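Side-chain contacts in cyclin-dependent kinase inhibitor 3 (Homo sapiens, PDB 1FPZ), which removes phosphate from phosphotyrosine and phosphoserine/threonine residues of proteins, including CDK2 in a cyclin-dependent manner, and may help regulate the cell cycle: residues E66-G71 with Q97-I102; D55-V60 with K86-N91; P114-C119 with R193-A198. The protein carries 1 engineered substitution. All blocks are in the same frame, centred on the assembly; numbering follows the deposited sequence.

Interaction 1. Residues E66-G71 with Q97-I102; sequences ELKSCG and QQCGII
Lys-68, in the last turn of helix 60-70, reaches across to Cys-99 at the Schellman motif that ends helix 92-98. The link is one weak hydrogen bond, from Lys-68 NZ to Cys-99 O at 3.1 Å. The lysine chain lies alongside this carbonyl oxygen: Lys-68 CD and CE are each 3.2 Å from Cys-99 O. The first torsion sets CG anti to the backbone N (chi1 168°), and a bend at chi2 (66°) then turns the extended outer chain toward the oxygen. Lys-68 NZ is 4.2 Å from Gly-100 CA. At the base of the lysine, Lys-68 CB touches Cys-99 SG at 4.2 Å. The same cysteine side chain rests on Thr-64 and Glu-65 of helix 60-70. The ammonium group sits near the C-terminal end of helix 92-98, where its charge would probably be favoured by the helix dipole. Gly-100 has positive phi (80°), and Gly-100 N bonds back to Gln-97 O at 2.9 Å. Helix 60-70 ends in the same way at Gly-71, whose N bonds to Lys-68 O. The arrangement is a surface contact between two helix ends, each closed by a glycine in a Schellman motif.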
ATOM      1  N   GLU A  66      14.402  -4.447  10.646  1.00 47.46           N
ATOM      2  CA  GLU A  66      14.786  -3.142  10.116  1.00 46.81           C
ATOM      3  C   GLU A  66      13.593  -2.182  10.158  1.00 46.36           C
ATOM      4  O   GLU A  66      13.709  -1.042  10.619  1.00 45.86           O
ATOM      5  CB  GLU A  66      15.257  -3.298   8.669  1.00 47.87           C
ATOM      6  CG  GLU A  66      15.168  -2.027   7.864  1.00 51.12           C
ATOM      7  CD  GLU A  66      16.429  -1.187   7.911  1.00 53.09           C
ATOM      8  OE1 GLU A  66      16.965  -0.942   9.014  1.00 53.51           O
ATOM      9  OE2 GLU A  66      16.878  -0.758   6.826  1.00 55.01           O
ATOM     10  N   LEU A  67      12.452  -2.650   9.651  1.00 45.23           N
ATOM     11  CA  LEU A  67      11.236  -1.857   9.621  1.00 43.56           C
ATOM     12  C   LEU A  67      10.812  -1.510  11.029  1.00 43.98           C
ATOM     13  O   LEU A  67      10.366  -0.393  11.299  1.00 43.33           O
ATOM     14  CB  LEU A  67      10.108  -2.632   8.939  1.00 42.03           C
ATOM     15  CG  LEU A  67      10.303  -3.006   7.473  1.00 40.89           C
ATOM     16  CD1 LEU A  67       9.251  -4.042   7.084  1.00 40.74           C
ATOM     17  CD2 LEU A  67      10.199  -1.754   6.590  1.00 39.43           C
ATOM     18  N   LYS A  68      10.931  -2.484  11.923  1.00 45.22           N
ATOM     19  CA  LYS A  68      10.570  -2.304  13.317  1.00 46.93           C
ATOM     20  C   LYS A  68      11.477  -1.240  13.934  1.00 48.99           C
ATOM     21  O   LYS A  68      11.027  -0.386  14.709  1.00 48.52           O
ATOM     22  CB  LYS A  68      10.743  -3.634  14.055  1.00 46.59           C
ATOM     23  CG  LYS A  68      10.688  -3.533  15.560  1.00 46.54           C
ATOM     24  CD  LYS A  68       9.332  -3.114  16.042  1.00 46.70           C
ATOM     25  CE  LYS A  68       9.297  -3.154  17.545  1.00 48.79           C
ATOM     26  NZ  LYS A  68       7.937  -2.931  18.080  1.00 49.81           N
ATOM     27  N   SER A  69      12.760  -1.311  13.575  1.00 50.39           N
ATOM     28  CA  SER A  69      13.786  -0.384  14.056  1.00 52.33           C
ATOM     29  C   SER A  69      13.599   1.017  13.485  1.00 52.74           C
ATOM     30  O   SER A  69      14.140   1.989  14.005  1.00 53.60           O
ATOM     31  CB  SER A  69      15.171  -0.904  13.661  1.00 52.13           C
ATOM     32  OG  SER A  69      16.168   0.083  13.845  1.00 53.98           O
ATOM     33  N   CYS A  70      12.834   1.103  12.402  1.00 52.96           N
ATOM     34  CA  CYS A  70      12.566   2.368  11.735  1.00 52.57           C
ATOM     35  C   CYS A  70      11.402   3.094  12.368  1.00 52.45           C
ATOM     36  O   CYS A  70      11.217   4.285  12.136  1.00 53.62           O
ATOM     37  CB  CYS A  70      12.218   2.151  10.264  1.00 52.49           C
ATOM     38  SG  CYS A  70      13.589   1.918   9.126  1.00 54.72           S
ATOM     39  N   GLY A  71      10.596   2.379  13.144  1.00 51.13           N
ATOM     40  CA  GLY A  71       9.453   3.020  13.776  1.00 48.79           C
ATOM     41  C   GLY A  71       8.123   2.678  13.122  1.00 47.09           C
ATOM     42  O   GLY A  71       7.072   3.240  13.460  1.00 45.96           O
ATOM     43  N   GLN A  97       3.792  -9.402  13.193  1.00 35.15           N
ATOM     44  CA  GLN A  97       3.113  -9.293  14.464  1.00 34.18           C
ATOM     45  C   GLN A  97       4.014  -9.744  15.609  1.00 36.26           C
ATOM     46  O   GLN A  97       3.948  -9.207  16.713  1.00 35.51           O
ATOM     47  CB  GLN A  97       1.822 -10.089  14.408  1.00 33.07           C
ATOM     48  CG  GLN A  97       0.883  -9.601  13.294  1.00 29.76           C
ATOM     49  CD  GLN A  97      -0.294 -10.511  13.107  1.00 27.08           C
ATOM     50  OE1 GLN A  97      -0.317 -11.330  12.202  1.00 28.01           O
ATOM     51  NE2 GLN A  97      -1.274 -10.389  13.983  1.00 25.70           N
ATOM     52  N   GLN A  98       4.875 -10.714  15.340  1.00 37.92           N
ATOM     53  CA  GLN A  98       5.795 -11.188  16.363  1.00 40.03           C
ATOM     54  C   GLN A  98       6.697 -10.036  16.764  1.00 40.31           C
ATOM     55  O   GLN A  98       7.197  -9.991  17.886  1.00 40.90           O
ATOM     56  CB  GLN A  98       6.676 -12.304  15.820  1.00 41.40           C
ATOM     57  CG  GLN A  98       5.928 -13.553  15.411  1.00 43.83           C
ATOM     58  CD  GLN A  98       6.879 -14.667  15.090  1.00 43.05           C
ATOM     59  OE1 GLN A  98       7.847 -14.872  15.811  1.00 44.32           O
ATOM     60  NE2 GLN A  98       6.614 -15.396  14.013  1.00 44.56           N
ATOM     61  N   CYS A  99       6.901  -9.105  15.830  1.00 39.48           N
ATOM     62  CA  CYS A  99       7.757  -7.946  16.058  1.00 37.98           C
ATOM     63  C   CYS A  99       7.009  -6.744  16.592  1.00 37.35           C
ATOM     64  O   CYS A  99       7.555  -5.650  16.665  1.00 36.98           O
ATOM     65  CB  CYS A  99       8.449  -7.536  14.772  1.00 39.01           C
ATOM     66  SG  CYS A  99      10.214  -7.688  14.841  1.00 42.72           S
ATOM     67  N   GLY A 100       5.750  -6.938  16.946  1.00 36.44           N
ATOM     68  CA  GLY A 100       4.956  -5.844  17.478  1.00 34.62           C
ATOM     69  C   GLY A 100       4.357  -4.868  16.468  1.00 33.68           C
ATOM     70  O   GLY A 100       3.917  -3.771  16.833  1.00 32.29           O
ATOM     71  N   ILE A 101       4.337  -5.249  15.198  1.00 32.26           N
ATOM     72  CA  ILE A 101       3.786  -4.374  14.151  1.00 31.10           C
ATOM     73  C   ILE A 101       2.324  -4.751  13.907  1.00 28.70           C
ATOM     74  O   ILE A 101       2.042  -5.925  13.777  1.00 29.64           O
ATOM     75  CB  ILE A 101       4.523  -4.596  12.812  1.00 31.93           C
ATOM     76  CG1 ILE A 101       6.030  -4.413  12.989  1.00 33.82           C
ATOM     77  CG2 ILE A 101       3.962  -3.646  11.737  1.00 32.09           C
ATOM     78  CD1 ILE A 101       6.825  -4.697  11.695  1.00 31.76           C
ATOM     79  N   ILE A 102       1.393  -3.802  13.838  1.00 25.99           N
ATOM     80  CA  ILE A 102       0.019  -4.209  13.549  1.00 25.54           C
ATOM     81  C   ILE A 102      -0.070  -4.432  12.040  1.00 24.92           C
ATOM     82  O   ILE A 102       0.284  -3.567  11.238  1.00 22.43           O
ATOM     83  CB  ILE A 102      -1.020  -3.184  13.948  1.00 26.93           C
ATOM     84  CG1 ILE A 102      -0.860  -2.829  15.423  1.00 27.21           C
ATOM     85  CG2 ILE A 102      -2.412  -3.720  13.662  1.00 25.68           C
ATOM     86  CD1 ILE A 102       0.380  -1.966  15.679  1.00 27.70           C
TER

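Interaction 2. Residues D55-V60 with K86-N91; sequences DVRRNV and KYRVPN
Val-60 meets Val-89 in the tight half of this contact, while Arg-57 and Arg-88 meet in its exposed half. The valines join the start of helix 60-70 to the loop between helices 81-86 and 92-98. Val-60 CG1 lies 3.4 Å from Val-89 CG1, closer than usual for two carbons. The modelled approach of Val-60 CG2 to the same methyl is too close, so its exact position is doubtful. Leu-92 and Leu-95 of helix 92-98 also touch Val-60 and extend the apolar patch. Val-89 is buried, about 12 Å from the side chain of Ser-140, the engineered residue at the predicted nucleophile position. On the solvent side, Arg-57 NH1 approaches the edge of the Arg-88 guanidinium, near its plane, at 3.1 Å from Arg-88 NH2. The two guanidinium planes are 64° apart. Bends at chi2 of Arg-57 (-66°) and at chi3 of Arg-88 (-75°) help bring the ends together. Both nitrogens are donors, so no hydrogen bond joins them. The valines therefore supply the apolar attraction, whereas the arginine pair concentrates positive charge and probably depends on screening by solvent or a counter-ion.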
ATOM      1  N   ASP A  55      17.061 -14.212  -8.544  1.00 67.26           N
ATOM      2  CA  ASP A  55      18.074 -13.190  -8.282  1.00 67.71           C
ATOM      3  C   ASP A  55      17.804 -12.327  -7.044  1.00 67.97           C
ATOM      4  O   ASP A  55      18.707 -11.648  -6.539  1.00 67.38           O
ATOM      5  CB  ASP A  55      18.228 -12.289  -9.509  1.00 68.33           C
ATOM      6  CG  ASP A  55      19.668 -12.125  -9.930  1.00 68.95           C
ATOM      7  OD1 ASP A  55      20.330 -13.159 -10.172  1.00 69.34           O
ATOM      8  OD2 ASP A  55      20.130 -10.967 -10.019  1.00 68.92           O
ATOM      9  N   VAL A  56      16.560 -12.346  -6.570  1.00 68.42           N
ATOM     10  CA  VAL A  56      16.179 -11.578  -5.392  1.00 68.25           C
ATOM     11  C   VAL A  56      16.159 -12.499  -4.182  1.00 67.58           C
ATOM     12  O   VAL A  56      15.281 -13.347  -4.048  1.00 68.03           O
ATOM     13  CB  VAL A  56      14.780 -10.959  -5.542  1.00 68.45           C
ATOM     14  CG1 VAL A  56      14.496 -10.053  -4.352  1.00 68.65           C
ATOM     15  CG2 VAL A  56      14.678 -10.195  -6.856  1.00 68.23           C
ATOM     16  N   ARG A  57      17.136 -12.337  -3.304  1.00 66.99           N
ATOM     17  CA  ARG A  57      17.214 -13.163  -2.111  1.00 66.61           C
ATOM     18  C   ARG A  57      17.298 -12.245  -0.905  1.00 65.63           C
ATOM     19  O   ARG A  57      18.367 -11.744  -0.571  1.00 65.45           O
ATOM     20  CB  ARG A  57      18.452 -14.067  -2.147  1.00 67.40           C
ATOM     21  CG  ARG A  57      18.593 -14.981  -3.378  1.00 69.08           C
ATOM     22  CD  ARG A  57      17.514 -16.071  -3.475  1.00 70.12           C
ATOM     23  NE  ARG A  57      17.887 -17.117  -4.432  1.00 71.24           N
ATOM     24  CZ  ARG A  57      17.141 -18.181  -4.725  1.00 71.68           C
ATOM     25  NH1 ARG A  57      15.961 -18.354  -4.142  1.00 71.43           N
ATOM     26  NH2 ARG A  57      17.584 -19.082  -5.596  1.00 71.65           N
ATOM     27  N   ARG A  58      16.155 -12.022  -0.265  1.00 64.15           N
ATOM     28  CA  ARG A  58      16.071 -11.166   0.913  1.00 62.27           C
ATOM     29  C   ARG A  58      15.913 -12.007   2.172  1.00 60.69           C
ATOM     30  O   ARG A  58      15.486 -13.153   2.112  1.00 59.92           O
ATOM     31  CB  ARG A  58      14.872 -10.226   0.792  1.00 62.45           C
ATOM     32  CG  ARG A  58      15.201  -8.802   0.394  1.00 62.30           C
ATOM     33  CD  ARG A  58      15.825  -8.020   1.545  1.00 62.41           C
ATOM     34  NE  ARG A  58      15.589  -6.587   1.385  1.00 62.39           N
ATOM     35  CZ  ARG A  58      16.009  -5.871   0.345  1.00 63.34           C
ATOM     36  NH1 ARG A  58      16.703  -6.450  -0.624  1.00 62.92           N
ATOM     37  NH2 ARG A  58      15.698  -4.581   0.248  1.00 64.84           N
ATOM     38  N   ASN A  59      16.246 -11.411   3.312  1.00 59.90           N
ATOM     39  CA  ASN A  59      16.153 -12.062   4.613  1.00 59.36           C
ATOM     40  C   ASN A  59      14.908 -11.512   5.312  1.00 58.95           C
ATOM     41  O   ASN A  59      14.949 -10.417   5.869  1.00 58.08           O
ATOM     42  CB  ASN A  59      17.404 -11.712   5.414  1.00 59.64           C
ATOM     43  CG  ASN A  59      17.388 -12.297   6.793  1.00 61.01           C
ATOM     44  OD1 ASN A  59      18.126 -11.858   7.670  1.00 62.47           O
ATOM     45  ND2 ASN A  59      16.553 -13.305   6.998  1.00 61.73           N
ATOM     46  N   VAL A  60      13.813 -12.267   5.299  1.00 58.38           N
ATOM     47  CA  VAL A  60      12.563 -11.794   5.886  1.00 58.28           C
ATOM     48  C   VAL A  60      12.622 -11.345   7.345  1.00 58.07           C
ATOM     49  O   VAL A  60      11.885 -10.444   7.747  1.00 58.66           O
ATOM     50  CB  VAL A  60      11.476 -12.849   5.717  1.00 59.09           C
ATOM     51  CG1 VAL A  60      10.113 -12.225   5.887  1.00 58.26           C
ATOM     52  CG2 VAL A  60      11.604 -13.478   4.352  1.00 59.35           C
ATOM     53  N   LYS A  86       4.772 -18.413  -3.020  1.00 50.71           N
ATOM     54  CA  LYS A  86       5.686 -18.351  -4.151  1.00 51.32           C
ATOM     55  C   LYS A  86       7.026 -17.725  -3.796  1.00 53.06           C
ATOM     56  O   LYS A  86       8.076 -18.338  -3.961  1.00 53.82           O
ATOM     57  CB  LYS A  86       5.073 -17.543  -5.294  1.00 48.97           C
ATOM     58  CG  LYS A  86       6.068 -17.229  -6.397  1.00 46.13           C
ATOM     59  CD  LYS A  86       5.381 -16.678  -7.626  1.00 46.58           C
ATOM     60  CE  LYS A  86       4.482 -17.732  -8.250  1.00 46.82           C
ATOM     61  NZ  LYS A  86       3.776 -17.207  -9.450  1.00 47.43           N
ATOM     62  N   TYR A  87       6.977 -16.494  -3.310  1.00 54.82           N
ATOM     63  CA  TYR A  87       8.173 -15.744  -2.956  1.00 56.49           C
ATOM     64  C   TYR A  87       8.787 -16.165  -1.606  1.00 58.23           C
ATOM     65  O   TYR A  87       9.594 -15.445  -1.014  1.00 58.57           O
ATOM     66  CB  TYR A  87       7.819 -14.250  -2.978  1.00 56.13           C
ATOM     67  CG  TYR A  87       7.054 -13.835  -4.232  1.00 55.92           C
ATOM     68  CD1 TYR A  87       5.975 -12.950  -4.160  1.00 56.31           C
ATOM     69  CD2 TYR A  87       7.395 -14.347  -5.486  1.00 56.64           C
ATOM     70  CE1 TYR A  87       5.247 -12.589  -5.304  1.00 55.68           C
ATOM     71  CE2 TYR A  87       6.676 -13.991  -6.633  1.00 56.22           C
ATOM     72  CZ  TYR A  87       5.607 -13.116  -6.533  1.00 56.37           C
ATOM     73  OH  TYR A  87       4.896 -12.780  -7.657  1.00 56.04           O
ATOM     74  N   ARG A  88       8.407 -17.352  -1.145  1.00 59.49           N
ATOM     75  CA  ARG A  88       8.886 -17.923   0.111  1.00 60.83           C
ATOM     76  C   ARG A  88       8.828 -17.050   1.356  1.00 61.09           C
ATOM     77  O   ARG A  88       9.813 -16.926   2.081  1.00 60.65           O
ATOM     78  CB  ARG A  88      10.309 -18.491  -0.049  1.00 62.71           C
ATOM     79  CG  ARG A  88      10.318 -19.981  -0.459  1.00 64.93           C
ATOM     80  CD  ARG A  88      11.672 -20.686  -0.295  1.00 65.26           C
ATOM     81  NE  ARG A  88      12.633 -20.311  -1.329  1.00 66.95           N
ATOM     82  CZ  ARG A  88      13.737 -20.997  -1.612  1.00 68.11           C
ATOM     83  NH1 ARG A  88      14.030 -22.102  -0.942  1.00 68.30           N
ATOM     84  NH2 ARG A  88      14.551 -20.578  -2.572  1.00 68.15           N
ATOM     85  N   VAL A  89       7.663 -16.460   1.605  1.00 61.25           N
ATOM     86  CA  VAL A  89       7.429 -15.631   2.790  1.00 61.16           C
ATOM     87  C   VAL A  89       5.996 -15.881   3.273  1.00 60.71           C
ATOM     88  O   VAL A  89       5.243 -14.948   3.536  1.00 60.63           O
ATOM     89  CB  VAL A  89       7.599 -14.109   2.491  1.00 61.42           C
ATOM     90  CG1 VAL A  89       8.945 -13.615   3.004  1.00 60.14           C
ATOM     91  CG2 VAL A  89       7.479 -13.844   0.989  1.00 60.93           C
ATOM     92  N   PRO A  90       5.613 -17.158   3.409  1.00 60.10           N
ATOM     93  CA  PRO A  90       4.281 -17.582   3.849  1.00 58.90           C
ATOM     94  C   PRO A  90       3.903 -17.089   5.240  1.00 58.06           C
ATOM     95  O   PRO A  90       2.727 -16.876   5.536  1.00 57.45           O
ATOM     96  CB  PRO A  90       4.371 -19.105   3.799  1.00 59.71           C
ATOM     97  CG  PRO A  90       5.469 -19.359   2.789  1.00 60.47           C
ATOM     98  CD  PRO A  90       6.474 -18.328   3.188  1.00 60.37           C
ATOM     99  N   ASN A  91       4.893 -16.922   6.106  1.00 56.42           N
ATOM    100  CA  ASN A  91       4.605 -16.464   7.457  1.00 54.56           C
ATOM    101  C   ASN A  91       4.998 -15.005   7.660  1.00 51.97           C
ATOM    102  O   ASN A  91       5.384 -14.588   8.761  1.00 50.50           O
ATOM    103  CB  ASN A  91       5.319 -17.347   8.477  1.00 56.79           C
ATOM    104  CG  ASN A  91       6.810 -17.383   8.261  1.00 58.57           C
ATOM    105  OD1 ASN A  91       7.276 -17.689   7.158  1.00 59.75           O
ATOM    106  ND2 ASN A  91       7.572 -17.070   9.305  1.00 58.17           N
TER

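Interaction 3. Residues P114-C119 with R193-A198; sequences PDIASC and RDKLAA
Ile-116 and Lys-195 cross at about a right angle where the first turn of helix 116-131 meets the C-terminal helix 192-197. This is a helix-helix contact at the surface of the protein-tyrosine phosphatase fold. The CG2 methyl of Ile-116 does the touching. Ile-116 CG2 lies 3.6 Å from Lys-195 CB and equally close to Lys-195 CG. The lysine does not extend straight into solvent. Its chain bends at chi2, and turns of 63° at chi3 and 62° at chi4 curl it back, which brings Lys-195 NZ to 3.6 Å from the same methyl, Ile-116 CG2. One branch of the isoleucine is thus met by both the base and the end of the lysine. Leu-196 adds a looser neighbour: Leu-196 N is 4.4 Å from Ile-116 CG2, and its side chain lies at the border of contact. Tyr-188 of helix 183-189 touches both Ile-116 and Lys-195, and also Pro-114 and Cys-119. It thereby joins a third helix to the contact. Elsewhere on helix 192-197, Arg-193 NH2 bonds to the carbonyl oxygens of Ser-159 and Ile-162.

Asp-115 is the N-cap of helix 116-131. Its CB leaves the backbone on the side away from helix 192-197. Its OD1 accepts the backbone N-H of Ser-118 on the syn side of the carboxylate, 33° out of its plane. The modelled length of this bond is unusually short and thus doubtful. The backbone N of Ile-116, at the first position of the helix, is also used across the contact. One water accepts from Ile-116 N at 3.2 Å and from Lys-195 NZ at 2.7 Å, so a single oxygen bridges the helix start and the curled lysine.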
ATOM      1  N   PRO A 114      -9.394  -3.803  -5.688  1.00 56.33           N
ATOM      2  CA  PRO A 114     -10.216  -4.260  -4.568  1.00 55.58           C
ATOM      3  C   PRO A 114     -11.668  -3.922  -4.806  1.00 55.42           C
ATOM      4  O   PRO A 114     -11.971  -2.898  -5.401  1.00 55.32           O
ATOM      5  CB  PRO A 114      -9.666  -3.458  -3.404  1.00 55.24           C
ATOM      6  CG  PRO A 114      -9.461  -2.121  -4.050  1.00 54.96           C
ATOM      7  CD  PRO A 114      -8.792  -2.491  -5.380  1.00 55.77           C
ATOM      8  N   ASP A 115     -12.575  -4.771  -4.338  1.00 55.22           N
ATOM      9  CA  ASP A 115     -13.987  -4.465  -4.493  1.00 54.45           C
ATOM     10  C   ASP A 115     -14.196  -3.230  -3.633  1.00 53.29           C
ATOM     11  O   ASP A 115     -13.361  -2.908  -2.786  1.00 53.82           O
ATOM     12  CB  ASP A 115     -14.855  -5.617  -3.989  1.00 55.89           C
ATOM     13  CG  ASP A 115     -14.633  -5.909  -2.531  1.00 55.25           C
ATOM     14  OD1 ASP A 115     -15.064  -5.096  -1.685  1.00 55.52           O
ATOM     15  OD2 ASP A 115     -14.015  -6.949  -2.240  1.00 55.81           O
ATOM     16  N   ILE A 116     -15.307  -2.541  -3.853  1.00 51.56           N
ATOM     17  CA  ILE A 116     -15.603  -1.321  -3.120  1.00 49.97           C
ATOM     18  C   ILE A 116     -15.734  -1.471  -1.622  1.00 48.03           C
ATOM     19  O   ILE A 116     -15.382  -0.567  -0.871  1.00 48.00           O
ATOM     20  CB  ILE A 116     -16.875  -0.657  -3.669  1.00 51.32           C
ATOM     21  CG1 ILE A 116     -17.905  -1.733  -4.055  1.00 50.87           C
ATOM     22  CG2 ILE A 116     -16.515   0.226  -4.870  1.00 50.87           C
ATOM     23  CD1 ILE A 116     -19.158  -1.173  -4.673  1.00 51.37           C
ATOM     24  N   ALA A 117     -16.252  -2.605  -1.180  1.00 47.38           N
ATOM     25  CA  ALA A 117     -16.414  -2.833   0.249  1.00 46.67           C
ATOM     26  C   ALA A 117     -15.043  -2.992   0.915  1.00 45.26           C
ATOM     27  O   ALA A 117     -14.793  -2.452   1.990  1.00 44.60           O
ATOM     28  CB  ALA A 117     -17.269  -4.073   0.482  1.00 47.47           C
ATOM     29  N   SER A 118     -14.158  -3.747   0.279  1.00 43.77           N
ATOM     30  CA  SER A 118     -12.830  -3.934   0.834  1.00 42.71           C
ATOM     31  C   SER A 118     -12.022  -2.634   0.718  1.00 41.58           C
ATOM     32  O   SER A 118     -11.436  -2.180   1.698  1.00 40.32           O
ATOM     33  CB  SER A 118     -12.121  -5.103   0.143  1.00 42.92           C
ATOM     34  OG  SER A 118     -12.248  -5.050  -1.263  1.00 45.94           O
ATOM     35  N   CYS A 119     -12.015  -2.013  -0.458  1.00 41.64           N
ATOM     36  CA  CYS A 119     -11.270  -0.766  -0.598  1.00 41.74           C
ATOM     37  C   CYS A 119     -11.759   0.275   0.398  1.00 40.85           C
ATOM     38  O   CYS A 119     -10.989   1.117   0.857  1.00 41.04           O
ATOM     39  CB  CYS A 119     -11.384  -0.194  -2.008  1.00 42.51           C
ATOM     40  SG  CYS A 119     -10.708   1.490  -2.110  1.00 41.77           S
ATOM     41  N   ARG A 193     -14.839   7.374  -7.001  1.00 62.05           N
ATOM     42  CA  ARG A 193     -15.672   8.282  -6.222  1.00 63.07           C
ATOM     43  C   ARG A 193     -17.143   7.934  -6.400  1.00 63.66           C
ATOM     44  O   ARG A 193     -17.931   7.969  -5.452  1.00 64.24           O
ATOM     45  CB  ARG A 193     -15.443   9.727  -6.675  1.00 63.60           C
ATOM     46  CG  ARG A 193     -14.237  10.413  -6.086  1.00 63.86           C
ATOM     47  CD  ARG A 193     -14.663  11.442  -5.038  1.00 64.74           C
ATOM     48  NE  ARG A 193     -13.545  12.274  -4.596  1.00 65.40           N
ATOM     49  CZ  ARG A 193     -12.765  12.973  -5.415  1.00 65.12           C
ATOM     50  NH1 ARG A 193     -12.974  12.943  -6.724  1.00 65.62           N
ATOM     51  NH2 ARG A 193     -11.771  13.697  -4.926  1.00 64.58           N
ATOM     52  N   ASP A 194     -17.514   7.604  -7.628  1.00 63.70           N
ATOM     53  CA  ASP A 194     -18.893   7.257  -7.899  1.00 64.11           C
ATOM     54  C   ASP A 194     -19.216   5.895  -7.283  1.00 63.96           C
ATOM     55  O   ASP A 194     -20.246   5.736  -6.621  1.00 64.20           O
ATOM     56  CB  ASP A 194     -19.145   7.273  -9.410  1.00 64.02           C
ATOM     57  CG  ASP A 194     -19.048   8.676 -10.003  1.00 63.73           C
ATOM     58  OD1 ASP A 194     -19.753   9.584  -9.521  1.00 63.01           O
ATOM     59  OD2 ASP A 194     -18.270   8.876 -10.953  1.00 63.76           O
ATOM     60  N   LYS A 195     -18.325   4.922  -7.462  1.00 63.32           N
ATOM     61  CA  LYS A 195     -18.564   3.600  -6.905  1.00 62.23           C
ATOM     62  C   LYS A 195     -18.643   3.699  -5.400  1.00 62.12           C
ATOM     63  O   LYS A 195     -19.504   3.090  -4.777  1.00 62.44           O
ATOM     64  CB  LYS A 195     -17.464   2.632  -7.316  1.00 61.43           C
ATOM     65  CG  LYS A 195     -18.002   1.356  -7.937  1.00 60.74           C
ATOM     66  CD  LYS A 195     -17.349   1.088  -9.277  1.00 60.72           C
ATOM     67  CE  LYS A 195     -15.858   0.858  -9.128  1.00 60.98           C
ATOM     68  NZ  LYS A 195     -15.570  -0.344  -8.296  1.00 61.77           N
ATOM     69  N   LEU A 196     -17.757   4.485  -4.809  1.00 62.29           N
ATOM     70  CA  LEU A 196     -17.783   4.632  -3.367  1.00 63.37           C
ATOM     71  C   LEU A 196     -19.067   5.341  -2.951  1.00 64.34           C
ATOM     72  O   LEU A 196     -19.640   5.028  -1.910  1.00 64.55           O
ATOM     73  CB  LEU A 196     -16.552   5.409  -2.884  1.00 62.51           C
ATOM     74  CG  LEU A 196     -16.213   5.343  -1.389  1.00 61.36           C
ATOM     75  CD1 LEU A 196     -17.200   6.148  -0.571  1.00 60.96           C
ATOM     76  CD2 LEU A 196     -16.209   3.892  -0.940  1.00 61.74           C
ATOM     77  N   ALA A 197     -19.520   6.287  -3.769  1.00 66.50           N
ATOM     78  CA  ALA A 197     -20.750   7.031  -3.482  1.00 68.52           C
ATOM     79  C   ALA A 197     -21.907   6.047  -3.309  1.00 69.72           C
ATOM     80  O   ALA A 197     -22.809   6.243  -2.483  1.00 68.85           O
ATOM     81  CB  ALA A 197     -21.046   7.996  -4.623  1.00 68.35           C
ATOM     82  N   ALA A 198     -21.864   4.989  -4.115  1.00 71.47           N
ATOM     83  CA  ALA A 198     -22.872   3.944  -4.076  1.00 72.92           C
ATOM     84  C   ALA A 198     -22.893   3.389  -2.664  1.00 74.06           C
ATOM     85  O   ALA A 198     -22.276   2.358  -2.373  1.00 74.29           O
ATOM     86  CB  ALA A 198     -22.529   2.840  -5.070  1.00 72.34           C
TER
HETATM   87  O   HOH W   1     -16.545  -2.463  -6.844  1.00 28.63           O

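Interactions 1 and 2 are neighbours, with centres 18 Å apart and nearest atoms about 5 Å apart. Their segments alternate along the chain: 55-60 and 66-71 come first, then 86-91 and 97-102. Helix 60-70 runs from interaction 2 to interaction 1, and helix 92-98 leads from loop 86-91 to 97-102. The two contacts therefore lie near the two ends of helix 60-70, beside the start and the end of helix 92-98. Interaction 3 follows later, on the opposite side of the chain's centre; its centre is 30 Å from that of interaction 1 and 32 Å from that of interaction 2. All three join peripheral helices and loops of one phosphatase fold, and none touches another.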